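Local coordinates for uncharacterized novel protein (Burkholderia pseudomallei K96243, PDB 3FJV) that is of unknown function but belongs to the DUF3501 family and folds around an eight-stranded antiparallel sheet flanked by helices, at residues I27-R32 with D47-R52; K31-S36 with A186-G191; E112-L117 with C169-Y174. All coordinates share one frame; numbering follows the deposited sequence. Where two conformers were deposited one is given.

Contacts 1 and 2 share Lys31 and Arg32, at the passage from helix 12-30 to strand 34-37, and their centres lie about 10 Å apart. Contact 1 ties that helix end to the start of helix 48-62, and contact 2 packs the loop before strand 34-37 against the C-terminal helix 183-190; a weak, long ion pair from Arg33 to Asp47 links them into one cluster. Contact 3, whose segments both fall between those of contact 2 in the chain, joins strand 115-119 to the end of strand 165-169 in the same antiparallel sheet. Its centre is about 20 Å from that of contact 2 and 25 Å from that of contact 1, on the opposite side of the chain's centre from contact 1.

Contact 1: residues I27-R32 with D47-R52; sequences IAHKKR and DETTIR
His29 swings its ring away from its own backbone N (chi1 -177°), while Asp47 holds CG between its backbone N and carbonyl carbon, and the two side chains approach from opposite directions, Asp47 OD2 meeting the ring at its edge. The motif is a histidine-carboxylate hydrogen bond between the last turn of helix 12-30 and the N-cap of helix 48-62, two helices joined by the hairpin of strands 34-37 and 41-45. His29 NE2 donates to Asp47 OD2 over a very short 2.5 Å, nearly straight at 170°, with the ring and carboxylate planes turned 46° apart.

The other carboxylate oxygen serves the helix. Asp47 and Thr50 form a capping box: Thr50 N reaches Asp47 OD1 at 3.0 Å, nearly along the C-O axis, and Asp47 N returns a bond to Thr50 OG1 at 2.9 Å. Glu46 OE1 also hydrogen-bonds that hydroxyl. One carboxylate therefore binds the histidine through one oxygen and caps the helix through the other, which limits its rotation.

Thr49 and the Thr50 methyl add apolar contacts. Thr49 CB lies over one face of the His29 imidazole, offset toward the rim, in a CH-pi contact 3.9 Å from the centroid of the His29 ring. Thr49 also packs on Arg25 and Val26 of helix 12-30. At the ring edge comes the methyl of Thr50, whose CG2 stands 4.1 Å from His29 CD2 and equally far from Lys30 CG.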
loop_
_atom_site.group_PDB
_atom_site.type_symbol
_atom_site.label_atom_id
_atom_site.label_comp_id
_atom_site.label_asym_id
_atom_site.label_seq_id
_atom_site.Cartn_x
_atom_site.Cartn_y
_atom_site.Cartn_z
ATOM N N ILE A 27 14.260 17.046 -6.143
ATOM C CA ILE A 27 13.133 17.943 -5.942
ATOM C C ILE A 27 13.007 19.003 -7.039
ATOM O O ILE A 27 11.930 19.210 -7.578
ATOM C CB ILE A 27 13.209 18.649 -4.521
ATOM C CG1 ILE A 27 12.753 17.642 -3.436
ATOM C CG2 ILE A 27 12.312 19.956 -4.467
ATOM C CD1 ILE A 27 12.987 18.117 -1.941
ATOM N N ALA A 28 14.120 19.662 -7.379
ATOM C CA ALA A 28 14.137 20.668 -8.409
ATOM C C ALA A 28 13.739 20.034 -9.751
ATOM O O ALA A 28 12.939 20.607 -10.502
ATOM C CB ALA A 28 15.520 21.322 -8.522
ATOM N N HIS A 29 14.315 18.887 -10.053
ATOM C CA HIS A 29 14.000 18.179 -11.304
ATOM C C HIS A 29 12.504 17.852 -11.396
ATOM O O HIS A 29 11.889 17.970 -12.473
ATOM C CB HIS A 29 14.836 16.910 -11.469
ATOM C CG HIS A 29 14.606 16.197 -12.771
ATOM N ND1 HIS A 29 15.114 16.661 -13.973
ATOM C CD2 HIS A 29 13.909 15.066 -13.067
ATOM C CE1 HIS A 29 14.734 15.847 -14.950
ATOM N NE2 HIS A 29 14.004 14.869 -14.431
ATOM N N LYS A 30 11.926 17.434 -10.285
ATOM C CA LYS A 30 10.552 16.951 -10.301
ATOM C C LYS A 30 9.548 18.063 -10.601
ATOM O O LYS A 30 8.407 17.798 -10.916
ATOM C CB LYS A 30 10.191 16.235 -8.990
ATOM C CG LYS A 30 10.757 14.877 -8.768
ATOM C CD LYS A 30 10.347 14.360 -7.399
ATOM C CE LYS A 30 10.845 12.989 -7.156
ATOM N NZ LYS A 30 10.330 12.415 -5.915
ATOM N N LYS A 31 9.958 19.330 -10.502
ATOM C CA LYS A 31 9.106 20.425 -10.947
ATOM C C LYS A 31 8.771 20.341 -12.404
ATOM O O LYS A 31 7.746 20.886 -12.832
ATOM C CB LYS A 31 9.749 21.820 -10.597
ATOM C CG LYS A 31 9.741 21.990 -9.091
ATOM C CD LYS A 31 10.438 23.243 -8.585
ATOM C CE LYS A 31 10.507 23.211 -7.054
ATOM N NZ LYS A 31 11.419 24.254 -6.436
ATOM N N ARG A 32 9.604 19.664 -13.208
ATOM C CA ARG A 32 9.256 19.450 -14.617
ATOM C C ARG A 32 8.523 18.148 -14.914
ATOM O O ARG A 32 8.298 17.823 -16.079
ATOM C CB ARG A 32 10.553 19.449 -15.432
ATOM C CG ARG A 32 11.337 20.751 -15.209
ATOM C CD ARG A 32 12.266 21.080 -16.376
ATOM N NE ARG A 32 11.528 21.282 -17.621
ATOM C CZ ARG A 32 11.990 20.972 -18.831
ATOM N NH1 ARG A 32 13.213 20.422 -18.991
ATOM N NH2 ARG A 32 11.234 21.207 -19.885
ATOM N N ASP A 47 11.622 9.382 -15.002
ATOM C CA ASP A 47 12.752 9.378 -15.947
ATOM C C ASP A 47 14.033 8.883 -15.258
ATOM O O ASP A 47 13.967 8.364 -14.135
ATOM C CB ASP A 47 12.915 10.786 -16.604
ATOM C CG ASP A 47 13.276 11.894 -15.584
ATOM O OD1 ASP A 47 13.753 11.545 -14.459
ATOM O OD2 ASP A 47 13.102 13.110 -15.894
ATOM N N GLU A 48 15.184 8.970 -15.939
ATOM C CA GLU A 48 16.443 8.471 -15.356
ATOM C C GLU A 48 16.718 9.097 -13.962
ATOM O O GLU A 48 17.121 8.423 -13.013
ATOM C CB GLU A 48 17.623 8.723 -16.292
ATOM C CG GLU A 48 18.925 8.068 -15.776
ATOM C CD GLU A 48 20.130 8.350 -16.622
ATOM O OE1 GLU A 48 20.182 9.393 -17.287
ATOM O OE2 GLU A 48 21.095 7.589 -16.506
ATOM N N THR A 49 16.517 10.400 -13.863
ATOM C CA THR A 49 16.777 11.110 -12.623
ATOM C C THR A 49 15.881 10.618 -11.462
ATOM O O THR A 49 16.376 10.348 -10.385
ATOM C CB THR A 49 16.631 12.597 -12.840
ATOM O OG1 THR A 49 17.597 13.050 -13.816
ATOM C CG2 THR A 49 16.831 13.351 -11.541
ATOM N N THR A 50 14.587 10.550 -11.700
ATOM C CA THR A 50 13.644 10.166 -10.674
ATOM C C THR A 50 13.826 8.705 -10.278
ATOM O O THR A 50 13.696 8.380 -9.090
ATOM C CB THR A 50 12.157 10.417 -11.043
ATOM O OG1 THR A 50 11.760 9.597 -12.152
ATOM C CG2 THR A 50 11.897 11.906 -11.393
ATOM N N ILE A 51 14.146 7.851 -11.246
ATOM C CA ILE A 51 14.258 6.400 -10.991
ATOM C C ILE A 51 15.579 6.075 -10.254
ATOM O O ILE A 51 15.566 5.395 -9.242
ATOM C CB ILE A 51 14.076 5.551 -12.299
ATOM C CG1 ILE A 51 12.671 5.789 -12.889
ATOM C CG2 ILE A 51 14.221 4.020 -11.939
ATOM C CD1 ILE A 51 12.469 5.275 -14.335
ATOM N N ARG A 52 16.701 6.599 -10.748
ATOM C CA ARG A 52 18.017 6.439 -10.115
ATOM C C ARG A 52 18.011 6.867 -8.644
ATOM O O ARG A 52 18.544 6.147 -7.780
ATOM C CB ARG A 52 19.056 7.200 -10.929
ATOM C CG ARG A 52 20.482 6.979 -10.613
ATOM C CD ARG A 52 21.366 7.337 -11.807
ATOM N NE ARG A 52 22.765 7.217 -11.437
ATOM C CZ ARG A 52 23.483 8.155 -10.830
ATOM N NH1 ARG A 52 22.972 9.363 -10.602
ATOM N NH2 ARG A 52 24.727 7.905 -10.456
#

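Contact 2: residues K31-S36 with A186-G191; sequences KRRAVS and AASLAG
The loop that leads from helix 12-30 into edge strand 34-37 packs here against one side of the C-terminal helix 183-190, with two consecutive arginines reaching around Ser188. Arg33 makes the polar link. Its chain is bent at both chi2 and chi3, near -60° each, which curls the guanidinium back to the helix, and Arg33 NH1 donates to Ser188 OG at 3.0 Å and 164°, the hydroxyl lying in the guanidinium plane. Leu189 CD1 sits over the centre of one face of the same group, 3.9 Å from Arg33 CZ, so an apolar methyl and an in-plane bond together help to fix its tilt.

Arg32 too has one face of its guanidinium covered, here by Ser188 CB over the centre, and Ala187 CB approaches the edge, 4.0 Å from Arg32 NH2. Nearer the backbone, Arg32 O comes within 3.4 Å of Ser188 CB.

Both charges have acidic partners at the ends of this helix, Asp184 for Arg32 and Asp192 for Arg33. Arg33 NE also bonds to Phe45 O of strand 41-45, while Leu189 touches both Phe45 and Leu165 of strand 165-169, seating helix 183-190 against the sheet.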
loop_
_atom_site.group_PDB
_atom_site.type_symbol
_atom_site.label_atom_id
_atom_site.label_comp_id
_atom_site.label_asym_id
_atom_site.label_seq_id
_atom_site.Cartn_x
_atom_site.Cartn_y
_atom_site.Cartn_z
ATOM N N LYS A 31 9.958 19.330 -10.502
ATOM C CA LYS A 31 9.106 20.425 -10.947
ATOM C C LYS A 31 8.771 20.341 -12.404
ATOM O O LYS A 31 7.746 20.886 -12.832
ATOM C CB LYS A 31 9.749 21.820 -10.597
ATOM C CG LYS A 31 9.741 21.990 -9.091
ATOM C CD LYS A 31 10.438 23.243 -8.585
ATOM C CE LYS A 31 10.507 23.211 -7.054
ATOM N NZ LYS A 31 11.419 24.254 -6.436
ATOM N N ARG A 32 9.604 19.664 -13.208
ATOM C CA ARG A 32 9.256 19.450 -14.617
ATOM C C ARG A 32 8.523 18.148 -14.914
ATOM O O ARG A 32 8.298 17.823 -16.079
ATOM C CB ARG A 32 10.553 19.449 -15.432
ATOM C CG ARG A 32 11.337 20.751 -15.209
ATOM C CD ARG A 32 12.266 21.080 -16.376
ATOM N NE ARG A 32 11.528 21.282 -17.621
ATOM C CZ ARG A 32 11.990 20.972 -18.831
ATOM N NH1 ARG A 32 13.213 20.422 -18.991
ATOM N NH2 ARG A 32 11.234 21.207 -19.885
ATOM N N ARG A 33 8.251 17.373 -13.877
ATOM C CA ARG A 33 7.733 15.986 -14.053
ATOM C C ARG A 33 6.406 15.733 -13.332
ATOM O O ARG A 33 5.736 14.729 -13.590
ATOM C CB ARG A 33 8.791 15.003 -13.529
ATOM C CG ARG A 33 10.180 15.110 -14.139
ATOM C CD ARG A 33 10.197 14.906 -15.626
ATOM N NE ARG A 33 9.722 13.557 -15.985
ATOM C CZ ARG A 33 9.822 13.007 -17.187
ATOM N NH1 ARG A 33 10.249 13.710 -18.228
ATOM N NH2 ARG A 33 9.420 11.750 -17.356
ATOM N N ALA A 34 6.011 16.608 -12.403
ATOM C CA ALA A 34 4.859 16.309 -11.561
ATOM C C ALA A 34 3.597 17.026 -12.019
ATOM O O ALA A 34 3.679 18.172 -12.426
ATOM C CB ALA A 34 5.147 16.668 -10.132
ATOM N N VAL A 35 2.457 16.324 -11.971
ATOM C CA VAL A 35 1.128 16.894 -12.245
ATOM C C VAL A 35 0.133 16.471 -11.143
ATOM O O VAL A 35 0.165 15.338 -10.689
ATOM C CB VAL A 35 0.557 16.407 -13.588
ATOM C CG1 VAL A 35 -0.664 17.241 -13.953
ATOM C CG2 VAL A 35 1.631 16.428 -14.730
ATOM N N SER A 36 -0.747 17.371 -10.727
ATOM C CA SER A 36 -1.845 17.042 -9.839
ATOM C C SER A 36 -3.099 16.826 -10.628
ATOM O O SER A 36 -3.265 17.442 -11.674
ATOM C CB SER A 36 -2.047 18.178 -8.873
ATOM O OG SER A 36 -1.015 18.095 -7.942
ATOM N N ALA A 186 4.960 19.251 -20.154
ATOM C CA ALA A 186 4.782 18.518 -21.422
ATOM C C ALA A 186 6.071 18.477 -22.281
ATOM O O ALA A 186 6.349 17.494 -22.937
ATOM C CB ALA A 186 3.569 19.113 -22.258
ATOM N N ALA A 187 6.861 19.538 -22.250
ATOM C CA ALA A 187 8.143 19.584 -23.000
ATOM C C ALA A 187 9.139 18.544 -22.451
ATOM O O ALA A 187 9.773 17.836 -23.215
ATOM C CB ALA A 187 8.762 21.007 -22.999
ATOM N N SER A 188 9.193 18.398 -21.140
ATOM C CA SER A 188 10.037 17.407 -20.528
ATOM C C SER A 188 9.606 15.978 -20.904
ATOM O O SER A 188 10.448 15.126 -21.249
ATOM C CB SER A 188 10.017 17.595 -19.016
ATOM O OG SER A 188 10.803 16.617 -18.378
ATOM N N LEU A 189 8.297 15.755 -20.918
ATOM C CA LEU A 189 7.743 14.449 -21.257
ATOM C C LEU A 189 8.045 14.080 -22.728
ATOM O O LEU A 189 8.334 12.905 -23.062
ATOM C CB LEU A 189 6.229 14.393 -20.945
ATOM C CG LEU A 189 5.618 13.998 -19.575
ATOM C CD1 LEU A 189 6.411 14.519 -18.379
ATOM C CD2 LEU A 189 4.105 14.417 -19.448
ATOM N N ALA A 190 7.931 15.043 -23.620
ATOM C CA ALA A 190 8.224 14.824 -25.022
ATOM C C ALA A 190 9.626 14.208 -25.209
ATOM O O ALA A 190 9.820 13.343 -26.057
ATOM C CB ALA A 190 8.077 16.151 -25.814
ATOM N N GLY A 191 10.575 14.620 -24.374
ATOM C CA GLY A 191 11.930 14.133 -24.447
ATOM C C GLY A 191 12.120 12.677 -24.051
ATOM O O GLY A 191 13.154 12.113 -24.349
#

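Contact 3: residues E112-L117 with C169-Y174; sequences EDRVFL and CDHPHY
Arg114 grips Asp170 side-on with two nitrogens, one to each carboxylate oxygen. Arg114 NE donates to Asp170 OD1 at 2.7 Å and Arg114 NH2 to Asp170 OD2 at 3.0 Å, both on the syn side; a weak bond also runs from Arg114 NH2 to Asp170 OD1. Guanidinium and carboxylate planes are only 15° apart, a near-coplanar salt bridge. The arginine gets there by bending at chi2 and chi3 (-46° and -51°). Arg114 CB and CG also pack against His171 CB.

Next to the salt bridge the backbones meet as well: Asp170 N donates to Arg114 O at 3.2 Å, and Cys169 CA makes a CA-H...O contact with Arg114 O at 3.4 Å. This is where strand 115-119 pairs antiparallel with the end of strand 165-169. Val115 and Cys169 form a non-hydrogen-bonded pair whose side chains share one sheet face, Val115 CG2 standing 4.4 Å from Cys169 SG. Phe116 CE1 approaches Cys169 N at 3.5 Å.

Further out, Tyr126 OH of the adjacent strand 125-129 bonds Asp170 OD2, and the Tyr126 ring meets that of Phe116. Beyond Asp170 the chain enters a type I turn from His171 to Tyr174. His171 is held at both ring nitrogens: His171 ND1 accepts from His173 N at 3.0 Å, and His171 NE2 bonds Val109 O.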
loop_
_atom_site.group_PDB
_atom_site.type_symbol
_atom_site.label_atom_id
_atom_site.label_comp_id
_atom_site.label_asym_id
_atom_site.label_seq_id
_atom_site.Cartn_x
_atom_site.Cartn_y
_atom_site.Cartn_z
ATOM N N GLU A 112 -6.959 3.819 -11.087
ATOM C CA GLU A 112 -5.712 3.755 -11.852
ATOM C C GLU A 112 -5.892 3.409 -13.333
ATOM O O GLU A 112 -5.003 3.669 -14.126
ATOM C CB GLU A 112 -4.729 2.794 -11.204
ATOM C CG GLU A 112 -5.099 1.296 -11.260
ATOM C CD GLU A 112 -6.118 0.872 -10.181
ATOM O OE1 GLU A 112 -6.696 1.742 -9.523
ATOM O OE2 GLU A 112 -6.334 -0.331 -9.994
ATOM N N ASP A 113 -7.039 2.814 -13.680
ATOM C CA ASP A 113 -7.392 2.464 -15.060
ATOM C C ASP A 113 -8.147 3.596 -15.779
ATOM O O ASP A 113 -8.381 3.480 -16.964
ATOM C CB ASP A 113 -8.390 1.276 -15.083
ATOM C CG ASP A 113 -7.900 0.078 -14.346
ATOM O OD1 ASP A 113 -6.693 -0.191 -14.398
ATOM O OD2 ASP A 113 -8.750 -0.653 -13.774
ATOM N N ARG A 114 -8.548 4.653 -15.057
ATOM C CA ARG A 114 -9.472 5.680 -15.585
ATOM C C ARG A 114 -8.810 7.042 -15.770
ATOM O O ARG A 114 -9.454 7.982 -16.182
ATOM C CB ARG A 114 -10.681 5.823 -14.673
ATOM C CG ARG A 114 -11.424 4.556 -14.354
ATOM C CD ARG A 114 -11.698 3.694 -15.555
ATOM N NE ARG A 114 -12.333 4.411 -16.665
ATOM C CZ ARG A 114 -12.665 3.839 -17.820
ATOM N NH1 ARG A 114 -12.465 2.554 -17.995
ATOM N NH2 ARG A 114 -13.236 4.548 -18.793
ATOM N N VAL A 115 -7.500 7.103 -15.537
ATOM C CA VAL A 115 -6.687 8.288 -15.792
ATOM C C VAL A 115 -6.259 8.250 -17.233
ATOM O O VAL A 115 -5.724 7.281 -17.698
ATOM C CB VAL A 115 -5.429 8.346 -14.876
ATOM C CG1 VAL A 115 -4.429 9.438 -15.375
ATOM C CG2 VAL A 115 -5.852 8.567 -13.404
ATOM N N PHE A 116 -6.471 9.342 -17.953
ATOM C CA PHE A 116 -6.125 9.423 -19.373
ATOM C C PHE A 116 -5.400 10.686 -19.752
ATOM O O PHE A 116 -5.611 11.745 -19.144
ATOM C CB PHE A 116 -7.367 9.287 -20.248
ATOM C CG PHE A 116 -8.356 10.412 -20.096
ATOM C CD1 PHE A 116 -9.287 10.378 -19.095
ATOM C CD2 PHE A 116 -8.347 11.494 -20.963
ATOM C CE1 PHE A 116 -10.210 11.380 -18.934
ATOM C CE2 PHE A 116 -9.266 12.533 -20.796
ATOM C CZ PHE A 116 -10.200 12.464 -19.770
ATOM N N LEU A 117 -4.565 10.588 -20.792
ATOM C CA LEU A 117 -3.886 11.728 -21.404
ATOM C C LEU A 117 -4.509 12.010 -22.762
ATOM O O LEU A 117 -4.964 11.079 -23.437
ATOM C CB LEU A 117 -2.392 11.367 -21.704
ATOM C CG LEU A 117 -1.304 11.360 -20.674
ATOM C CD1 LEU A 117 -0.010 10.779 -21.224
ATOM C CD2 LEU A 117 -1.067 12.775 -20.219
ATOM N N CYS A 169 -9.637 12.344 -15.668
ATOM C CA CYS A 169 -10.063 11.091 -15.058
ATOM C C CYS A 169 -11.588 10.960 -15.216
ATOM O O CYS A 169 -12.319 11.905 -14.910
ATOM C CB CYS A 169 -9.727 11.111 -13.566
ATOM S SG CYS A 169 -10.071 9.538 -12.714
ATOM N N ASP A 170 -12.056 9.783 -15.621
ATOM C CA ASP A 170 -13.482 9.556 -15.801
ATOM C C ASP A 170 -14.053 8.507 -14.857
ATOM O O ASP A 170 -15.155 8.017 -15.092
ATOM C CB ASP A 170 -13.821 9.222 -17.272
ATOM C CG ASP A 170 -13.270 7.878 -17.738
ATOM O OD1 ASP A 170 -12.657 7.121 -16.942
ATOM O OD2 ASP A 170 -13.468 7.571 -18.927
ATOM N N HIS A 171 -13.310 8.187 -13.798
ATOM C CA HIS A 171 -13.855 7.430 -12.703
ATOM C C HIS A 171 -15.119 8.136 -12.129
ATOM O O HIS A 171 -15.111 9.343 -11.881
ATOM C CB HIS A 171 -12.809 7.188 -11.606
ATOM C CG HIS A 171 -13.212 6.158 -10.591
ATOM N ND1 HIS A 171 -14.143 6.413 -9.597
ATOM C CD2 HIS A 171 -12.814 4.869 -10.416
ATOM C CE1 HIS A 171 -14.298 5.327 -8.855
ATOM N NE2 HIS A 171 -13.503 4.375 -9.326
ATOM N N PRO A 172 -16.198 7.375 -11.904
ATOM C CA PRO A 172 -17.444 7.978 -11.423
ATOM C C PRO A 172 -17.358 8.654 -10.100
ATOM O O PRO A 172 -18.087 9.604 -9.885
ATOM C CB PRO A 172 -18.403 6.781 -11.337
ATOM C CG PRO A 172 -17.912 5.889 -12.399
ATOM C CD PRO A 172 -16.407 5.959 -12.204
ATOM N N HIS A 173 -16.493 8.192 -9.208
ATOM C CA HIS A 173 -16.267 8.923 -7.936
ATOM C C HIS A 173 -15.090 9.909 -7.948
ATOM O O HIS A 173 -14.751 10.436 -6.902
ATOM C CB HIS A 173 -16.124 7.947 -6.766
ATOM C CG HIS A 173 -17.352 7.125 -6.554
ATOM N ND1 HIS A 173 -18.452 7.604 -5.873
ATOM C CD2 HIS A 173 -17.694 5.893 -7.002
ATOM C CE1 HIS A 173 -19.404 6.687 -5.876
ATOM N NE2 HIS A 173 -18.975 5.643 -6.557
ATOM N N TYR A 174 -14.485 10.146 -9.114
ATOM C CA TYR A 174 -13.407 11.142 -9.242
ATOM C C TYR A 174 -13.356 11.733 -10.652
ATOM O O TYR A 174 -12.336 11.649 -11.355
ATOM C CB TYR A 174 -12.053 10.531 -8.832
ATOM C CG TYR A 174 -11.052 11.548 -8.332
ATOM C CD1 TYR A 174 -11.026 11.929 -7.004
ATOM C CD2 TYR A 174 -10.092 12.114 -9.193
ATOM C CE1 TYR A 174 -10.104 12.900 -6.538
ATOM C CE2 TYR A 174 -9.175 13.077 -8.728
ATOM C CZ TYR A 174 -9.169 13.435 -7.407
ATOM O OH TYR A 174 -8.252 14.353 -6.952
#